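Local coordinates for type IV pilin protein (Neisseria meningitidis, PDB 5V0M), which is the non-core minor pilin PilV of type IV pili and probably contributes to pilus-dependent adhesion of the meningococcus, at residues 18-23 against 59-64; 73-78 against 92-97. All coordinates share one frame; numbering follows the deposited sequence.

Contact 1 of 2, residues 18-23 against 59-64; sequences HNAQTM and FTLQAD
Phe59 lies with one ring face under the selenium of Met23, a residue present as selenomethionine, in a Met-aromatic contact that helps join the long N-terminal helix of the pilin fold to its antiparallel sheet. The Met23 SE stands 4.1 Å from the centroid of the Phe59 ring and only 6° off its normal, almost exactly above the centre. Met23 was modelled in two conformers, and this geometry belongs to one of them. In it the side chain bends at its last torsion, which brings the CE methyl back to within 3.6 Å of Phe59 CD1, while Met23 CB sits 3.8 Å from Phe59 CE1. With Phe59 CG between the backbone N and the carbonyl carbon (chi1 65°), the ring extends to the helix; at its far end Phe59 CZ meets Ala20 CB at 4.0 Å. Phe33 adds an edge-to-face ring contact to Phe59 from the loop after the helix.

Segments 18-23 and 59-64 run nearly antiparallel, at 154°, with axes 9.8 Å apart at closest approach. The small side chain of Ala20 suits the close approach of the strand there. No hydrogen bond crosses the interface, which is buried and mainly apolar. Asn19 contributes its aliphatic CB and turns its amide elsewhere, with OD1 accepting from Lys42 N. Leu51 of the neighbouring strand touches both Met23 and Leu61. Leu61 projects its two methyls against the helix turn, CD1 lying 3.7 Å from Ala20 N and 3.8 Å from Asn19 CB.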
ATOM      1  N   HIS A  18       7.040   3.098  -3.238  1.00  9.94           N
ATOM      2  CA  HIS A  18       8.062   3.860  -2.526  1.00 10.37           C
ATOM      3  C   HIS A  18       8.309   3.284  -1.135  1.00  8.24           C
ATOM      4  O   HIS A  18       9.462   3.147  -0.693  1.00  9.27           O
ATOM      5  CB  HIS A  18       7.659   5.323  -2.430  1.00 14.68           C
ATOM      6  CG  HIS A  18       7.782   6.065  -3.723  1.00 24.16           C
ATOM      7  ND1 HIS A  18       8.464   5.559  -4.810  1.00 39.74           N
ATOM      8  CD2 HIS A  18       7.311   7.274  -4.105  1.00 22.90           C
ATOM      9  CE1 HIS A  18       8.405   6.426  -5.806  1.00 27.09           C
ATOM     10  NE2 HIS A  18       7.716   7.476  -5.402  1.00 27.64           N
ATOM     11  N   ASN A  19       7.234   2.946  -0.417  1.00  6.56           N
ATOM     12  CA  ASN A  19       7.388   2.331   0.895  1.00  8.33           C
ATOM     13  C   ASN A  19       8.138   1.012   0.778  1.00  6.99           C
ATOM     14  O   ASN A  19       9.014   0.710   1.597  1.00  9.19           O
ATOM     15  CB  ASN A  19       6.029   2.129   1.577  1.00  7.64           C
ATOM     16  CG  ASN A  19       5.534   3.379   2.263  1.00  9.27           C
ATOM     17  OD1 ASN A  19       6.191   3.927   3.140  1.00 14.53           O
ATOM     18  ND2 ASN A  19       4.362   3.855   1.855  1.00  9.16           N
ATOM     19  N   ALA A  20       7.816   0.204  -0.233  1.00  8.19           N
ATOM     20  CA  ALA A  20       8.494  -1.080  -0.377  1.00  8.38           C
ATOM     21  C   ALA A  20       9.975  -0.892  -0.665  1.00  7.42           C
ATOM     22  O   ALA A  20      10.815  -1.660  -0.168  1.00  9.57           O
ATOM     23  CB  ALA A  20       7.825  -1.896  -1.477  1.00 10.20           C
ATOM     24  N   GLN A  21      10.329   0.119  -1.451  1.00  9.09           N
ATOM     25  CA  GLN A  21      11.738   0.392  -1.704  1.00 12.05           C
ATOM     26  C   GLN A  21      12.467   0.783  -0.426  1.00  9.37           C
ATOM     27  O   GLN A  21      13.602   0.329  -0.175  1.00 11.11           O
ATOM     28  CB  GLN A  21      11.843   1.518  -2.732  1.00 15.44           C
ATOM     29  CG  GLN A  21      11.455   1.080  -4.109  1.00 19.74           C
ATOM     30  CD  GLN A  21      11.279   2.235  -5.084  1.00 32.37           C
ATOM     31  OE1 GLN A  21      11.499   3.400  -4.743  1.00 34.63           O
ATOM     32  NE2 GLN A  21      10.866   1.910  -6.310  1.00 36.23           N
ATOM     33  N   THR A  22      11.847   1.620   0.400  1.00 10.98           N
ATOM     34  CA  THR A  22      12.442   2.004   1.674  1.00 12.35           C
ATOM     35  C   THR A  22      12.685   0.788   2.549  1.00 11.38           C
ATOM     36  O   THR A  22      13.743   0.664   3.188  1.00 12.58           O
ATOM     37  CB  THR A  22      11.499   2.979   2.367  1.00 13.31           C
ATOM     38  OG1 THR A  22      11.424   4.170   1.583  1.00 14.28           O
ATOM     39  CG2 THR A  22      11.993   3.323   3.772  1.00 17.80           C
HETATM   40  N   MSE A  23      11.764  -0.160   2.551  0.56 10.99           N
HETATM   41  CA  MSE A  23      11.933  -1.331   3.402  0.56 10.74           C
HETATM   42  C   MSE A  23      12.938  -2.304   2.790  0.56  7.99           C
HETATM   43  O   MSE A  23      13.627  -3.049   3.508  0.56  7.92           O
HETATM   44  CB  MSE A  23      10.591  -1.991   3.648  0.56 12.63           C
HETATM   45  CG  MSE A  23       9.632  -1.052   4.363  0.56 13.19           C
HETATM   46 SE   MSE A  23       7.962  -1.900   4.865  0.56 12.81          SE
HETATM   47  CE  MSE A  23       8.652  -3.306   6.029  0.56 13.71           C
ATOM     48  N   PHE A  59       7.206  -8.882   4.294  1.00 11.27           N
ATOM     49  CA  PHE A  59       6.222  -7.917   4.759  1.00  7.30           C
ATOM     50  C   PHE A  59       5.093  -7.793   3.746  1.00  8.60           C
ATOM     51  O   PHE A  59       5.235  -8.142   2.577  1.00  9.09           O
ATOM     52  CB  PHE A  59       6.825  -6.532   5.006  1.00  6.89           C
ATOM     53  CG  PHE A  59       7.326  -5.872   3.764  1.00  6.83           C
ATOM     54  CD1 PHE A  59       8.673  -5.883   3.453  1.00 10.13           C
ATOM     55  CD2 PHE A  59       6.454  -5.249   2.872  1.00  7.63           C
ATOM     56  CE1 PHE A  59       9.142  -5.276   2.300  1.00 12.01           C
ATOM     57  CE2 PHE A  59       6.932  -4.652   1.711  1.00 11.02           C
ATOM     58  CZ  PHE A  59       8.273  -4.663   1.433  1.00 11.25           C
ATOM     59  N   THR A  60       3.964  -7.285   4.222  1.00  7.96           N
ATOM     60  CA  THR A  60       2.863  -6.861   3.361  1.00  7.41           C
ATOM     61  C   THR A  60       2.441  -5.471   3.798  1.00  7.67           C
ATOM     62  O   THR A  60       2.129  -5.252   4.983  1.00  9.12           O
ATOM     63  CB  THR A  60       1.674  -7.812   3.422  1.00  9.19           C
ATOM     64  OG1 THR A  60       2.081  -9.116   3.001  1.00 11.67           O
ATOM     65  CG2 THR A  60       0.560  -7.338   2.498  1.00  8.20           C
ATOM     66  N   LEU A  61       2.463  -4.545   2.852  1.00  7.72           N
ATOM     67  CA  LEU A  61       1.896  -3.220   3.008  1.00  6.50           C
ATOM     68  C   LEU A  61       0.445  -3.244   2.588  1.00  8.13           C
ATOM     69  O   LEU A  61       0.076  -3.924   1.626  1.00  7.64           O
ATOM     70  CB  LEU A  61       2.638  -2.262   2.089  1.00  8.31           C
ATOM     71  CG  LEU A  61       4.055  -1.948   2.530  1.00  9.54           C
ATOM     72  CD1 LEU A  61       4.944  -1.529   1.370  1.00  9.85           C
ATOM     73  CD2 LEU A  61       3.999  -0.874   3.602  1.00  9.20           C
ATOM     74  N   GLN A  62      -0.381  -2.463   3.277  1.00  6.48           N
ATOM     75  CA  GLN A  62      -1.792  -2.346   2.935  1.00  5.87           C
ATOM     76  C   GLN A  62      -2.229  -0.895   2.912  1.00  7.79           C
ATOM     77  O   GLN A  62      -1.940  -0.135   3.843  1.00  7.63           O
ATOM     78  CB  GLN A  62      -2.641  -3.111   3.951  1.00  6.71           C
ATOM     79  CG  GLN A  62      -4.150  -3.110   3.687  1.00  8.78           C
ATOM     80  CD  GLN A  62      -4.879  -4.115   4.555  1.00 12.87           C
ATOM     81  OE1 GLN A  62      -4.615  -5.324   4.500  1.00 16.31           O
ATOM     82  NE2 GLN A  62      -5.781  -3.626   5.384  1.00 15.89           N
ATOM     83  N   ALA A  63      -2.954  -0.517   1.860  1.00  7.11           N
ATOM     84  CA  ALA A  63      -3.540   0.812   1.688  1.00  6.57           C
ATOM     85  C   ALA A  63      -5.050   0.672   1.801  1.00  6.67           C
ATOM     86  O   ALA A  63      -5.688   0.047   0.942  1.00  8.44           O
ATOM     87  CB  ALA A  63      -3.157   1.389   0.330  1.00  7.53           C
ATOM     88  N   ASP A  64      -5.633   1.249   2.879  1.00  4.73           N
ATOM     89  CA  ASP A  64      -7.065   1.268   3.089  1.00  6.05           C
ATOM     90  C   ASP A  64      -7.593   2.648   2.732  1.00  7.33           C
ATOM     91  O   ASP A  64      -6.989   3.654   3.136  1.00  6.53           O
ATOM     92  CB  ASP A  64      -7.398   0.985   4.557  1.00  7.75           C
ATOM     93  CG  ASP A  64      -7.226  -0.488   4.928  1.00 10.01           C
ATOM     94  OD1 ASP A  64      -8.185  -1.257   4.683  1.00 12.71           O
ATOM     95  OD2 ASP A  64      -6.150  -0.863   5.425  1.00 14.32           O
TER

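Contact 2 of 2, residues 73-78 against 92-97; sequences ETCVVT and QSCPGF
Thr74 and Gln92 cross at a slant, with the Gln92 amide oxygen directed at both the backbone and the side chain of Thr74. Thr74 N donates to Gln92 OE1 at 2.9 Å in the carbonyl plane, whereas Thr74 OG1 donates to the same OE1 at 2.7 Å from a position tilted 27° out of that plane. An extended Gln92 chain, CG anti to the backbone N (chi1 -171°), carries the amide across, and Gln92 NE2 bonds to Gly72 O, which fixes the amide's rotation. Glu73 crosses Gln92 at about a right angle; its OE2 accepts from Cys75 N at 2.9 Å through the anti lone pair and also pairs with Arg5 of the N-terminal helix.

Beyond this polar group, Cys75 SG and Cys94 SG form a disulfide with chi3 of -95°. Phe97 closes the type II turn begun at Cys94; its side chain and that of Val77 cross at about a right angle, Phe97 CZ lying 3.8 Å from Val77 CG1. As in other type IV pilins, a disulfide thus secures the C-terminal region, here to the residue leading into strand 76-80. The covalent bond limits separation of the segments, and the doubly gripped Gln92 oxygen adds a polar tie near the start of each.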
ATOM      1  N   GLU A  73     -14.701   5.000  -2.125  1.00  9.96           N
ATOM      2  CA  GLU A  73     -13.682   4.027  -2.527  1.00 11.13           C
ATOM      3  C   GLU A  73     -13.676   2.880  -1.539  1.00  9.35           C
ATOM      4  O   GLU A  73     -13.573   3.098  -0.330  1.00  9.50           O
ATOM      5  CB  GLU A  73     -12.290   4.657  -2.535  1.00  8.81           C
ATOM      6  CG  GLU A  73     -11.185   3.710  -2.982  1.00  7.96           C
ATOM      7  CD  GLU A  73     -11.412   3.203  -4.381  1.00 10.22           C
ATOM      8  OE1 GLU A  73     -11.280   3.984  -5.355  1.00 12.63           O
ATOM      9  OE2 GLU A  73     -11.792   2.022  -4.519  1.00  8.44           O
ATOM     10  N   THR A  74     -13.768   1.655  -2.058  1.00  7.42           N
ATOM     11  CA  THR A  74     -13.659   0.474  -1.218  1.00  8.45           C
ATOM     12  C   THR A  74     -12.449  -0.390  -1.526  1.00  7.80           C
ATOM     13  O   THR A  74     -12.214  -1.378  -0.821  1.00  8.16           O
ATOM     14  CB  THR A  74     -14.931  -0.395  -1.280  1.00  8.78           C
ATOM     15  OG1 THR A  74     -14.984  -1.137  -2.497  1.00  8.42           O
ATOM     16  CG2 THR A  74     -16.195   0.431  -1.103  1.00 12.64           C
ATOM     17  N   CYS A  75     -11.682  -0.070  -2.546  1.00  5.78           N
ATOM     18  CA  CYS A  75     -10.563  -0.926  -2.901  1.00  6.00           C
ATOM     19  C   CYS A  75      -9.445  -0.818  -1.886  1.00  6.34           C
ATOM     20  O   CYS A  75      -8.950   0.276  -1.579  1.00  8.70           O
ATOM     21  CB  CYS A  75     -10.040  -0.592  -4.288  1.00  6.90           C
ATOM     22  SG  CYS A  75     -11.230  -1.072  -5.582  1.00  8.76           S
ATOM     23  N   VAL A  76      -9.026  -1.968  -1.390  1.00  5.96           N
ATOM     24  CA  VAL A  76      -7.865  -2.085  -0.522  1.00  7.73           C
ATOM     25  C   VAL A  76      -6.731  -2.645  -1.352  1.00  7.73           C
ATOM     26  O   VAL A  76      -6.890  -3.685  -2.005  1.00  8.50           O
ATOM     27  CB  VAL A  76      -8.179  -3.008   0.660  1.00  7.53           C
ATOM     28  CG1 VAL A  76      -6.953  -3.232   1.518  1.00  8.38           C
ATOM     29  CG2 VAL A  76      -9.304  -2.421   1.503  1.00  8.31           C
ATOM     30  N   VAL A  77      -5.578  -1.995  -1.314  1.00  5.89           N
ATOM     31  CA  VAL A  77      -4.454  -2.353  -2.165  1.00  6.36           C
ATOM     32  C   VAL A  77      -3.346  -2.891  -1.276  1.00  7.23           C
ATOM     33  O   VAL A  77      -3.029  -2.292  -0.239  1.00  9.05           O
ATOM     34  CB  VAL A  77      -3.977  -1.145  -2.984  1.00  7.47           C
ATOM     35  CG1 VAL A  77      -2.877  -1.549  -3.986  1.00  9.64           C
ATOM     36  CG2 VAL A  77      -5.158  -0.428  -3.682  1.00  7.90           C
ATOM     37  N   THR A  78      -2.744  -4.012  -1.670  1.00  7.24           N
ATOM     38  CA  THR A  78      -1.650  -4.627  -0.909  1.00  6.60           C
ATOM     39  C   THR A  78      -0.418  -4.799  -1.783  1.00  7.62           C
ATOM     40  O   THR A  78      -0.511  -4.986  -2.992  1.00  8.09           O
ATOM     41  CB  THR A  78      -2.033  -5.980  -0.326  1.00  7.94           C
ATOM     42  OG1 THR A  78      -2.434  -6.875  -1.374  1.00 11.24           O
ATOM     43  CG2 THR A  78      -3.166  -5.827   0.666  1.00 10.72           C
ATOM     44  N   GLN A  92     -17.088  -3.591  -6.321  1.00 21.51           N
ATOM     45  CA  GLN A  92     -16.505  -2.430  -6.979  1.00 12.99           C
ATOM     46  C   GLN A  92     -15.199  -2.871  -7.620  1.00 13.05           C
ATOM     47  O   GLN A  92     -14.300  -3.372  -6.930  1.00 16.01           O
ATOM     48  CB  GLN A  92     -16.228  -1.350  -5.959  1.00 11.54           C
ATOM     49  CG  GLN A  92     -15.828  -0.039  -6.574  1.00  9.65           C
ATOM     50  CD  GLN A  92     -15.597   1.021  -5.506  1.00 10.92           C
ATOM     51  OE1 GLN A  92     -15.022   0.749  -4.452  1.00  9.93           O
ATOM     52  NE2 GLN A  92     -16.092   2.225  -5.752  1.00 13.06           N
ATOM     53  N   SER A  93     -15.060  -2.678  -8.921  1.00  6.86           N
ATOM     54  CA  SER A  93     -13.808  -2.966  -9.586  1.00  9.10           C
ATOM     55  C   SER A  93     -12.758  -1.947  -9.178  1.00  7.49           C
ATOM     56  O   SER A  93     -13.075  -0.813  -8.808  1.00  9.56           O
ATOM     57  CB  SER A  93     -13.982  -2.875 -11.100  1.00 11.72           C
ATOM     58  OG  SER A  93     -14.824  -3.910 -11.572  1.00 16.65           O
ATOM     59  N   CYS A  94     -11.494  -2.326  -9.306  1.00  6.12           N
ATOM     60  CA  CYS A  94     -10.386  -1.482  -8.880  1.00  7.24           C
ATOM     61  C   CYS A  94      -9.573  -1.133 -10.115  1.00  7.64           C
ATOM     62  O   CYS A  94      -8.647  -1.870 -10.491  1.00  7.87           O
ATOM     63  CB  CYS A  94      -9.525  -2.199  -7.838  1.00  6.63           C
ATOM     64  SG  CYS A  94     -10.442  -2.761  -6.397  1.00  8.67           S
ATOM     65  N   PRO A  95      -9.877  -0.023 -10.779  1.00  8.24           N
ATOM     66  CA  PRO A  95      -9.208   0.270 -12.049  1.00  8.50           C
ATOM     67  C   PRO A  95      -7.707   0.451 -11.874  1.00 12.29           C
ATOM     68  O   PRO A  95      -7.242   1.132 -10.955  1.00 11.47           O
ATOM     69  CB  PRO A  95      -9.900   1.560 -12.526  1.00 11.20           C
ATOM     70  CG  PRO A  95     -10.482   2.156 -11.337  1.00 12.65           C
ATOM     71  CD  PRO A  95     -10.845   1.017 -10.409  1.00  8.80           C
ATOM     72  N   GLY A  96      -6.945  -0.172 -12.774  1.00 11.52           N
ATOM     73  CA  GLY A  96      -5.512  -0.240 -12.691  1.00 10.11           C
ATOM     74  C   GLY A  96      -5.009  -1.515 -12.055  1.00 10.07           C
ATOM     75  O   GLY A  96      -3.823  -1.823 -12.164  1.00 14.01           O
ATOM     76  N   PHE A  97      -5.896  -2.246 -11.380  1.00 10.34           N
ATOM     77  CA  PHE A  97      -5.577  -3.494 -10.712  1.00  9.89           C
ATOM     78  C   PHE A  97      -6.465  -4.636 -11.176  1.00 11.49           C
ATOM     79  O   PHE A  97      -6.472  -5.699 -10.540  1.00 10.37           O
ATOM     80  CB  PHE A  97      -5.693  -3.320  -9.187  1.00 10.96           C
ATOM     81  CG  PHE A  97      -4.724  -2.302  -8.615  1.00  8.53           C
ATOM     82  CD1 PHE A  97      -3.420  -2.629  -8.279  1.00 10.36           C
ATOM     83  CD2 PHE A  97      -5.143  -0.998  -8.432  1.00 10.84           C
ATOM     84  CE1 PHE A  97      -2.562  -1.661  -7.762  1.00 12.22           C
ATOM     85  CE2 PHE A  97      -4.292  -0.040  -7.906  1.00 15.10           C
ATOM     86  CZ  PHE A  97      -3.002  -0.373  -7.581  1.00 14.51           C
TER

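How the contacts relate
Contact 1 and contact 2 follow one another along the chain, with centres about 16 Å apart, and meet through adjacent antiparallel strands. Ala63 N lies 2.7 Å from Val77 O, a probable hydrogen bond, and Gln62 CG packs 3.5 Å from Val76 CG1. The N-terminal helix serves both: its Leu16 touches Leu61 of contact 1 and Val77 of contact 2, and Leu9, nearer the chain start, touches Pro95. Contact 1 is thus the buried helix-to-sheet seam, while contact 2 binds the C-terminal loop beside the same sheet. A glycerol, probably from the crystallisation liquor, lies about 5 Å from the Phe59 side chain.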